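Local coordinates for protein pyridoxal kinase (Entamoeba histolytica, PDB 4S1H) that probably phosphorylates pyridoxal with ATP as phosphate donor, giving pyridoxal 5'-phosphate, and binds ADP and magnesium ions, at residues Y107-G115 and V126-I134; T2-S10 and D75-F84. One frame throughout, in Å; residues are numbered along the deposited sequence.

Interaction 1 of 2, residues Y107-G115 and V126-I134. With MG (magnesium ion), chain D.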
loop_
_atom_site.group_PDB
_atom_site.type_symbol
_atom_site.label_atom_id
_atom_site.label_comp_id
_atom_site.label_asym_id
_atom_site.label_seq_id
_atom_site.Cartn_x
_atom_site.Cartn_y
_atom_site.Cartn_z
ATOM N N TYR A 107 3.844 -12.606 -17.623
ATOM C CA TYR A 107 3.484 -11.438 -18.405
ATOM C C TYR A 107 4.051 -10.176 -17.719
ATOM O O TYR A 107 3.662 -9.821 -16.608
ATOM C CB TYR A 107 1.963 -11.364 -18.549
ATOM C CG TYR A 107 1.427 -10.293 -19.492
ATOM C CD1 TYR A 107 1.253 -10.549 -20.859
ATOM C CD2 TYR A 107 1.036 -9.039 -19.016
ATOM C CE1 TYR A 107 0.744 -9.568 -21.711
ATOM C CE2 TYR A 107 0.533 -8.050 -19.866
ATOM C CZ TYR A 107 0.378 -8.326 -21.207
ATOM O OH TYR A 107 -0.132 -7.354 -22.044
ATOM N N PHE A 108 4.969 -9.487 -18.392
ATOM C CA PHE A 108 5.639 -8.321 -17.834
ATOM C C PHE A 108 5.163 -7.052 -18.509
ATOM O O PHE A 108 5.372 -6.859 -19.718
ATOM C CB PHE A 108 7.143 -8.523 -17.935
ATOM C CG PHE A 108 7.989 -7.326 -17.548
ATOM C CD1 PHE A 108 7.562 -6.354 -16.636
ATOM C CD2 PHE A 108 9.256 -7.177 -18.127
ATOM C CE1 PHE A 108 8.383 -5.285 -16.303
ATOM C CE2 PHE A 108 10.076 -6.135 -17.752
ATOM C CZ PHE A 108 9.646 -5.190 -16.839
ATOM N N LEU A 109 4.463 -6.225 -17.748
ATOM C CA LEU A 109 4.090 -4.876 -18.141
ATOM C C LEU A 109 5.121 -3.923 -17.573
ATOM O O LEU A 109 5.223 -3.757 -16.353
ATOM C CB LEU A 109 2.685 -4.529 -17.621
ATOM C CG LEU A 109 2.062 -3.192 -18.070
ATOM C CD1 LEU A 109 0.575 -3.207 -17.755
ATOM C CD2 LEU A 109 2.706 -1.975 -17.451
ATOM N N CYS A 110 5.886 -3.283 -18.433
ATOM C CA CYS A 110 6.870 -2.294 -18.056
ATOM C C CYS A 110 6.270 -0.921 -18.284
ATOM O O CYS A 110 5.941 -0.557 -19.421
ATOM C CB CYS A 110 8.169 -2.467 -18.846
ATOM S SG CYS A 110 9.459 -1.291 -18.402
ATOM N N ASP A 111 6.094 -0.165 -17.220
ATOM C CA ASP A 111 5.609 1.207 -17.328
ATOM C C ASP A 111 6.803 2.118 -17.094
ATOM O O ASP A 111 7.174 2.372 -15.955
ATOM C CB ASP A 111 4.563 1.425 -16.234
ATOM C CG ASP A 111 3.817 2.697 -16.382
ATOM O OD1 ASP A 111 3.761 3.234 -17.509
ATOM O OD2 ASP A 111 3.194 3.138 -15.373
ATOM N N PRO A 112 7.449 2.584 -18.164
ATOM C CA PRO A 112 8.630 3.417 -18.001
ATOM C C PRO A 112 8.200 4.788 -17.493
ATOM O O PRO A 112 7.365 5.424 -18.104
ATOM C CB PRO A 112 9.209 3.470 -19.403
ATOM C CG PRO A 112 8.046 3.294 -20.318
ATOM C CD PRO A 112 7.012 2.495 -19.557
ATOM N N ILE A 113 8.751 5.207 -16.367
ATOM C CA ILE A 113 8.444 6.503 -15.761
ATOM C C ILE A 113 9.683 7.358 -15.887
ATOM O O ILE A 113 10.651 7.219 -15.147
ATOM C CB ILE A 113 8.038 6.401 -14.277
ATOM C CG1 ILE A 113 6.975 5.322 -14.091
ATOM C CG2 ILE A 113 7.567 7.756 -13.766
ATOM C CD1 ILE A 113 5.713 5.528 -14.896
ATOM N N LEU A 114 9.648 8.244 -16.855
ATOM C CA LEU A 114 10.806 9.070 -17.152
ATOM C C LEU A 114 10.483 10.560 -17.174
ATOM O O LEU A 114 11.323 11.374 -16.793
ATOM C CB LEU A 114 11.430 8.654 -18.473
ATOM C CG LEU A 114 11.883 7.204 -18.585
ATOM C CD1 LEU A 114 12.365 6.955 -19.995
ATOM C CD2 LEU A 114 12.987 6.919 -17.597
ATOM N N GLY A 115 9.288 10.932 -17.613
ATOM C CA GLY A 115 8.953 12.356 -17.698
ATOM C C GLY A 115 7.635 12.613 -18.390
ATOM O O GLY A 115 6.882 11.703 -18.707
ATOM N N VAL A 126 19.084 6.771 -15.653
ATOM C CA VAL A 126 17.902 5.895 -15.610
ATOM C C VAL A 126 17.380 5.616 -17.005
ATOM O O VAL A 126 17.054 4.474 -17.304
ATOM C CB VAL A 126 16.750 6.447 -14.698
ATOM C CG1 VAL A 126 15.456 5.673 -14.886
ATOM C CG2 VAL A 126 17.157 6.397 -13.240
ATOM N N GLN A 127 17.364 6.640 -17.875
ATOM C CA GLN A 127 16.875 6.465 -19.247
ATOM C C GLN A 127 17.565 5.326 -19.974
ATOM O O GLN A 127 16.899 4.486 -20.561
ATOM C CB GLN A 127 16.967 7.733 -20.115
ATOM C CG GLN A 127 16.218 8.936 -19.571
ATOM C CD GLN A 127 16.391 10.150 -20.470
ATOM O OE1 GLN A 127 16.156 10.069 -21.669
ATOM N NE2 GLN A 127 16.790 11.274 -19.895
ATOM N N ASP A 128 18.898 5.310 -19.960
ATOM C CA ASP A 128 19.633 4.280 -20.672
ATOM C C ASP A 128 19.372 2.883 -20.123
ATOM O O ASP A 128 19.236 1.923 -20.886
ATOM C CB ASP A 128 21.136 4.587 -20.677
ATOM C CG ASP A 128 21.462 5.841 -21.457
ATOM O OD1 ASP A 128 20.702 6.193 -22.391
ATOM O OD2 ASP A 128 22.468 6.476 -21.110
ATOM N N SER A 129 19.262 2.763 -18.796
ATOM C CA SER A 129 18.978 1.473 -18.196
ATOM C C SER A 129 17.553 1.029 -18.535
ATOM O O SER A 129 17.315 -0.148 -18.767
ATOM C CB SER A 129 19.235 1.492 -16.675
ATOM O OG SER A 129 18.304 2.288 -15.976
ATOM N N MET A 130 16.608 1.964 -18.569
ATOM C CA MET A 130 15.237 1.651 -19.001
ATOM C C MET A 130 15.169 1.153 -20.449
ATOM O O MET A 130 14.323 0.328 -20.768
ATOM C CB MET A 130 14.338 2.869 -18.840
ATOM C CG MET A 130 12.845 2.616 -18.986
ATOM S SD MET A 130 12.119 1.434 -17.812
ATOM C CE MET A 130 13.136 1.662 -16.336
ATOM N N LYS A 131 16.034 1.664 -21.324
ATOM C CA LYS A 131 16.086 1.165 -22.699
ATOM C C LYS A 131 16.409 -0.315 -22.756
ATOM O O LYS A 131 15.973 -1.011 -23.703
ATOM C CB LYS A 131 17.087 1.979 -23.530
ATOM C CG LYS A 131 16.688 3.413 -23.797
ATOM C CD LYS A 131 17.792 4.116 -24.586
ATOM C CE LYS A 131 17.361 5.484 -25.077
ATOM N NZ LYS A 131 18.335 6.030 -26.061
ATOM N N GLU A 132 17.134 -0.818 -21.745
ATOM C CA GLU A 132 17.426 -2.242 -21.643
ATOM C C GLU A 132 16.298 -3.009 -20.989
ATOM O O GLU A 132 15.922 -4.070 -21.464
ATOM C CB GLU A 132 18.752 -2.483 -20.911
ATOM C CG GLU A 132 20.007 -2.031 -21.673
ATOM C CD GLU A 132 20.119 -2.596 -23.093
ATOM O OE1 GLU A 132 19.917 -3.815 -23.281
ATOM O OE2 GLU A 132 20.401 -1.815 -24.030
ATOM N N LEU A 133 15.732 -2.460 -19.922
ATOM C CA LEU A 133 14.619 -3.138 -19.249
ATOM C C LEU A 133 13.404 -3.392 -20.173
ATOM O O LEU A 133 12.817 -4.445 -20.151
ATOM C CB LEU A 133 14.173 -2.341 -18.003
ATOM C CG LEU A 133 13.060 -2.976 -17.164
ATOM C CD1 LEU A 133 13.436 -4.366 -16.676
ATOM C CD2 LEU A 133 12.718 -2.079 -15.995
ATOM N N ILE A 134 13.042 -2.422 -20.995
ATOM C CA ILE A 134 11.856 -2.553 -21.836
ATOM C C ILE A 134 11.946 -3.739 -22.799
ATOM O O ILE A 134 10.923 -4.259 -23.227
ATOM C CB ILE A 134 11.500 -1.263 -22.621
ATOM C CG1 ILE A 134 12.661 -0.780 -23.508
ATOM C CG2 ILE A 134 11.052 -0.164 -21.660
ATOM C CD1 ILE A 134 12.281 0.271 -24.531
HETATM MG MG MG D . 2.851 4.841 -18.268
HETATM O O HOH W 1 2.469 5.665 -16.249
HETATM O O HOH W 2 4.553 5.842 -18.330
HETATM O O HOH W 3 0.806 3.790 -18.000
HETATM O O HOH W 4 1.811 6.388 -19.124
#
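C110 meets M130, L133 and I134, and the contact between 107-115 and 126-134 is apolar throughout. With chi1 at -179°, C110 swings its sulfur away from its own N and over to the helix. C110 SG lies 3.8 Å from I134 CG2 and 3.9 Å from M130 SD. L133 CD2 packs against the same sulfur. The other methyl of L133, CD1, sits near the plane of the F108 ring, at its edge, 3.9 Å from F108 CZ. These two side chains cross at about a right angle. M130 bends at chi2 (60°), and its CG and SD rest on the P112 ring at CB, with CG 3.8 Å from P112 CB. Further on, L114 CD2 reaches V126 CG1 at 3.9 Å and lies over the helix backbone near Q127 CA.

Polar groups serve each segment separately. S129 OG donates to V126 O (2.8 Å), which also accepts from M130 N. The D111 side chain leaves on the other side of its segment, where OD1 binds the magnesium ion at 2.0 Å. Four waters and T141 O complete six ligands. One of those waters also donates to P112 O.

The helix 124-133 thus covers one face of the sheet at strand 107-110. Strands 78-81 and 139-140 flank that strand. Helix 87-100 packs beside S129 and L133, and helix 144-151 closes over P112, L114 and M130.

Interaction 2 of 2, residues T2-S10 and D75-F84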
loop_
_atom_site.group_PDB
_atom_site.type_symbol
_atom_site.label_atom_id
_atom_site.label_comp_id
_atom_site.label_asym_id
_atom_site.label_seq_id
_atom_site.Cartn_x
_atom_site.Cartn_y
_atom_site.Cartn_z
ATOM N N THR A 2 -1.622 -17.498 -2.859
ATOM C CA THR A 2 -0.356 -17.320 -3.572
ATOM C C THR A 2 -0.286 -15.927 -4.192
ATOM O O THR A 2 -1.286 -15.407 -4.681
ATOM C CB THR A 2 -0.208 -18.359 -4.681
ATOM O OG1 THR A 2 -1.281 -18.217 -5.600
ATOM C CG2 THR A 2 -0.258 -19.792 -4.071
ATOM N N ASN A 3 0.905 -15.351 -4.172
ATOM C CA ASN A 3 1.138 -14.073 -4.819
ATOM C C ASN A 3 1.142 -14.272 -6.323
ATOM O O ASN A 3 1.910 -15.076 -6.822
ATOM C CB ASN A 3 2.476 -13.508 -4.353
ATOM C CG ASN A 3 2.462 -13.160 -2.880
ATOM O OD1 ASN A 3 1.538 -12.498 -2.423
ATOM N ND2 ASN A 3 3.471 -13.593 -2.146
ATOM N N LYS A 4 0.269 -13.544 -7.014
ATOM C CA LYS A 4 0.132 -13.661 -8.471
ATOM C C LYS A 4 0.903 -12.564 -9.195
ATOM O O LYS A 4 1.302 -12.764 -10.369
ATOM C CB LYS A 4 -1.346 -13.633 -8.828
ATOM C CG LYS A 4 -1.627 -13.843 -10.313
ATOM C CD LYS A 4 -3.112 -13.968 -10.617
ATOM C CE LYS A 4 -3.692 -15.290 -10.148
ATOM N NZ LYS A 4 -5.043 -15.490 -10.740
ATOM N N VAL A 5 1.065 -11.399 -8.556
ATOM C CA VAL A 5 1.715 -10.251 -9.155
ATOM C C VAL A 5 2.901 -9.800 -8.326
ATOM O O VAL A 5 2.831 -9.806 -7.103
ATOM C CB VAL A 5 0.740 -9.037 -9.289
ATOM C CG1 VAL A 5 1.409 -7.840 -9.945
ATOM C CG2 VAL A 5 -0.516 -9.460 -10.048
ATOM N N LEU A 6 3.961 -9.370 -9.001
ATOM C CA LEU A 6 5.064 -8.661 -8.351
ATOM C C LEU A 6 5.165 -7.317 -9.016
ATOM O O LEU A 6 5.222 -7.240 -10.258
ATOM C CB LEU A 6 6.367 -9.430 -8.485
ATOM C CG LEU A 6 7.662 -8.708 -8.175
ATOM C CD1 LEU A 6 7.710 -8.399 -6.676
ATOM C CD2 LEU A 6 8.834 -9.576 -8.609
ATOM N N THR A 7 5.135 -6.276 -8.199
ATOM C CA THR A 7 5.176 -4.911 -8.725
ATOM C C THR A 7 6.219 -4.099 -7.980
ATOM O O THR A 7 6.254 -4.041 -6.733
ATOM C CB THR A 7 3.786 -4.230 -8.742
ATOM O OG1 THR A 7 3.948 -2.827 -8.991
ATOM C CG2 THR A 7 3.063 -4.416 -7.462
ATOM N N ILE A 8 7.086 -3.490 -8.755
ATOM C CA ILE A 8 8.257 -2.780 -8.278
ATOM C C ILE A 8 8.129 -1.347 -8.724
ATOM O O ILE A 8 8.227 -1.048 -9.935
ATOM C CB ILE A 8 9.552 -3.430 -8.861
ATOM C CG1 ILE A 8 9.659 -4.911 -8.477
ATOM C CG2 ILE A 8 10.784 -2.632 -8.472
ATOM C CD1 ILE A 8 10.752 -5.687 -9.194
ATOM N N SER A 9 7.900 -0.432 -7.801
ATOM C CA SER A 9 7.684 0.961 -8.151
ATOM C C SER A 9 7.752 1.843 -6.907
ATOM O O SER A 9 8.079 1.363 -5.809
ATOM C CB SER A 9 6.352 1.151 -8.889
ATOM O OG SER A 9 6.261 2.462 -9.435
ATOM N N SER A 10 7.482 3.117 -7.071
ATOM C CA SER A 10 7.698 4.112 -6.031
ATOM C C SER A 10 6.627 4.064 -4.958
ATOM O O SER A 10 5.581 3.457 -5.132
ATOM C CB SER A 10 7.678 5.511 -6.648
ATOM O OG SER A 10 6.506 5.662 -7.443
ATOM N N ASP A 75 5.021 -18.399 -7.619
ATOM C CA ASP A 75 3.783 -18.529 -8.375
ATOM C C ASP A 75 3.426 -17.261 -9.175
ATOM O O ASP A 75 2.342 -17.177 -9.717
ATOM C CB ASP A 75 2.635 -18.847 -7.404
ATOM C CG ASP A 75 2.879 -20.129 -6.602
ATOM O OD1 ASP A 75 3.118 -21.176 -7.237
ATOM O OD2 ASP A 75 2.861 -20.080 -5.349
ATOM N N ILE A 76 4.342 -16.295 -9.226
ATOM C CA ILE A 76 4.141 -15.035 -9.931
ATOM C C ILE A 76 3.784 -15.325 -11.387
ATOM O O ILE A 76 4.437 -16.130 -11.997
ATOM C CB ILE A 76 5.436 -14.173 -9.854
ATOM C CG1 ILE A 76 5.671 -13.670 -8.427
ATOM C CG2 ILE A 76 5.414 -12.986 -10.802
ATOM C CD1 ILE A 76 4.479 -13.013 -7.791
ATOM N N GLU A 77 2.688 -14.754 -11.858
ATOM C CA GLU A 77 2.302 -14.826 -13.302
ATOM C C GLU A 77 2.410 -13.490 -14.026
ATOM O O GLU A 77 2.329 -13.449 -15.267
ATOM C CB GLU A 77 0.882 -15.369 -13.432
ATOM C CG GLU A 77 0.708 -16.781 -12.877
ATOM C CD GLU A 77 -0.742 -17.241 -12.865
ATOM O OE1 GLU A 77 -1.487 -16.940 -13.825
ATOM O OE2 GLU A 77 -1.141 -17.921 -11.898
ATOM N N PHE A 78 2.558 -12.411 -13.260
ATOM C CA PHE A 78 2.509 -11.045 -13.766
ATOM C C PHE A 78 3.534 -10.210 -13.045
ATOM O O PHE A 78 3.685 -10.307 -11.814
ATOM C CB PHE A 78 1.113 -10.436 -13.587
ATOM C CG PHE A 78 0.052 -11.180 -14.325
ATOM C CD1 PHE A 78 -0.234 -10.849 -15.667
ATOM C CD2 PHE A 78 -0.615 -12.228 -13.742
ATOM C CE1 PHE A 78 -1.195 -11.553 -16.382
ATOM C CE2 PHE A 78 -1.562 -12.957 -14.436
ATOM C CZ PHE A 78 -1.864 -12.600 -15.747
ATOM N N LEU A 79 4.228 -9.375 -13.822
ATOM C CA LEU A 79 5.224 -8.486 -13.311
ATOM C C LEU A 79 4.928 -7.099 -13.784
ATOM O O LEU A 79 4.547 -6.936 -14.944
ATOM C CB LEU A 79 6.569 -8.932 -13.816
ATOM C CG LEU A 79 7.781 -8.150 -13.366
ATOM C CD1 LEU A 79 8.016 -8.307 -11.879
ATOM C CD2 LEU A 79 8.966 -8.678 -14.130
ATOM N N VAL A 80 5.089 -6.115 -12.902
ATOM C CA VAL A 80 4.977 -4.689 -13.267
ATOM C C VAL A 80 6.159 -3.952 -12.727
ATOM O O VAL A 80 6.556 -4.188 -11.563
ATOM C CB VAL A 80 3.714 -4.011 -12.717
ATOM C CG1 VAL A 80 3.666 -2.532 -13.076
ATOM C CG2 VAL A 80 2.483 -4.718 -13.208
ATOM N N THR A 81 6.730 -3.076 -13.529
ATOM C CA THR A 81 7.711 -2.138 -13.052
ATOM C C THR A 81 7.244 -0.746 -13.343
ATOM O O THR A 81 6.564 -0.491 -14.379
ATOM C CB THR A 81 9.129 -2.427 -13.588
ATOM O OG1 THR A 81 9.128 -2.212 -14.999
ATOM C CG2 THR A 81 9.598 -3.848 -13.280
ATOM N N GLY A 82 7.607 0.182 -12.457
ATOM C CA GLY A 82 7.288 1.580 -12.577
ATOM C C GLY A 82 8.506 2.442 -12.410
ATOM O O GLY A 82 9.489 2.347 -13.199
ATOM N N TYR A 83 8.454 3.298 -11.397
ATOM C CA TYR A 83 9.471 4.309 -11.180
ATOM C C TYR A 83 10.710 3.726 -10.529
ATOM O O TYR A 83 10.582 2.958 -9.575
ATOM C CB TYR A 83 8.941 5.439 -10.297
ATOM C CG TYR A 83 9.959 6.495 -9.982
ATOM C CD1 TYR A 83 10.208 7.541 -10.885
ATOM C CD2 TYR A 83 10.685 6.465 -8.798
ATOM C CE1 TYR A 83 11.155 8.513 -10.600
ATOM C CE2 TYR A 83 11.616 7.432 -8.507
ATOM C CZ TYR A 83 11.850 8.451 -9.400
ATOM O OH TYR A 83 12.774 9.420 -9.115
ATOM N N PHE A 84 11.885 4.089 -11.056
ATOM C CA PHE A 84 13.145 3.815 -10.385
ATOM C C PHE A 84 13.920 5.118 -10.175
ATOM O O PHE A 84 14.028 5.934 -11.098
ATOM C CB PHE A 84 13.997 2.865 -11.199
ATOM C CG PHE A 84 13.401 1.516 -11.380
ATOM C CD1 PHE A 84 13.676 0.491 -10.497
ATOM C CD2 PHE A 84 12.636 1.239 -12.514
ATOM C CE1 PHE A 84 13.143 -0.761 -10.703
ATOM C CE2 PHE A 84 12.129 -0.025 -12.740
ATOM C CZ PHE A 84 12.376 -1.030 -11.830
HETATM O O HOH W 5 4.420 -16.300 -5.849
HETATM O O HOH W 6 3.024 -17.177 -3.599
#
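Strands 5-9 and 78-81 run parallel, 4.7 Å apart at closest approach and 7° from exact alignment. L6 and I8 bond to residues on both sides of their partners. L6 N donates to F78 O and L6 O accepts from V80 N (2.9 Å). I8 N then donates to V80 O, and I8 O accepts from G82 N. At the start, K4 O takes E77 N at 2.8 Å and, weakly, F78 N. At the last residue of strand 5-9, S9 OG accepts Y83 N at 3.1 Å, nearly straight at 161°. A chi1 of -170° carries this hydroxyl across to G82 and Y83. Water 5 joins N3 O to D75 N.

On one face, L6 and L79 lie side by side, with L6 CD2 3.6 Å from L79 CD1. I8 CG2 touches F84 CE1 at 3.7 Å, and the two side chains cross at a slant. I76 CD1 tucks against N3 O and the V5 backbone. On the other face, V5 CG2 meets F78 CB (4.0 Å), and T7 runs beside V80. The T7 hydroxyl bonds to N19 and Y222. K4 O lies at the edge of the F78 ring, in its plane.

Helix 87-100 covers the L6 face and helix 216-229 the V5 face. The two strands are the central pair of the mixed sheet in the ribokinase-like α/β fold. S10, just after strand 5-9, is a pyridoxal 5'-phosphate-binding residue, though this chain holds no such ligand.

How the interactions relate
From the N terminus, strand 5-9 comes first. Interaction 2 closes a loop of 64 residues, which includes strand 33-41 and helix 57-69, when 78-81 pairs beside it. The chain then passes through helix 87-100 to strand 107-110. Interaction 1 closes a shorter loop of 10 residues as helix 124-133 folds back over the sheet. The two loops follow in series and neither nest nor cross. They join through strand 78-81, which pairs with 5-9 on one side and with 107-110 on the other. Together they tie three neighbouring strands to a covering helix. S10 and D111 place parts of the pyridoxal 5'-phosphate and magnesium sites near the C-terminal ends of strands 5-9 and 107-110.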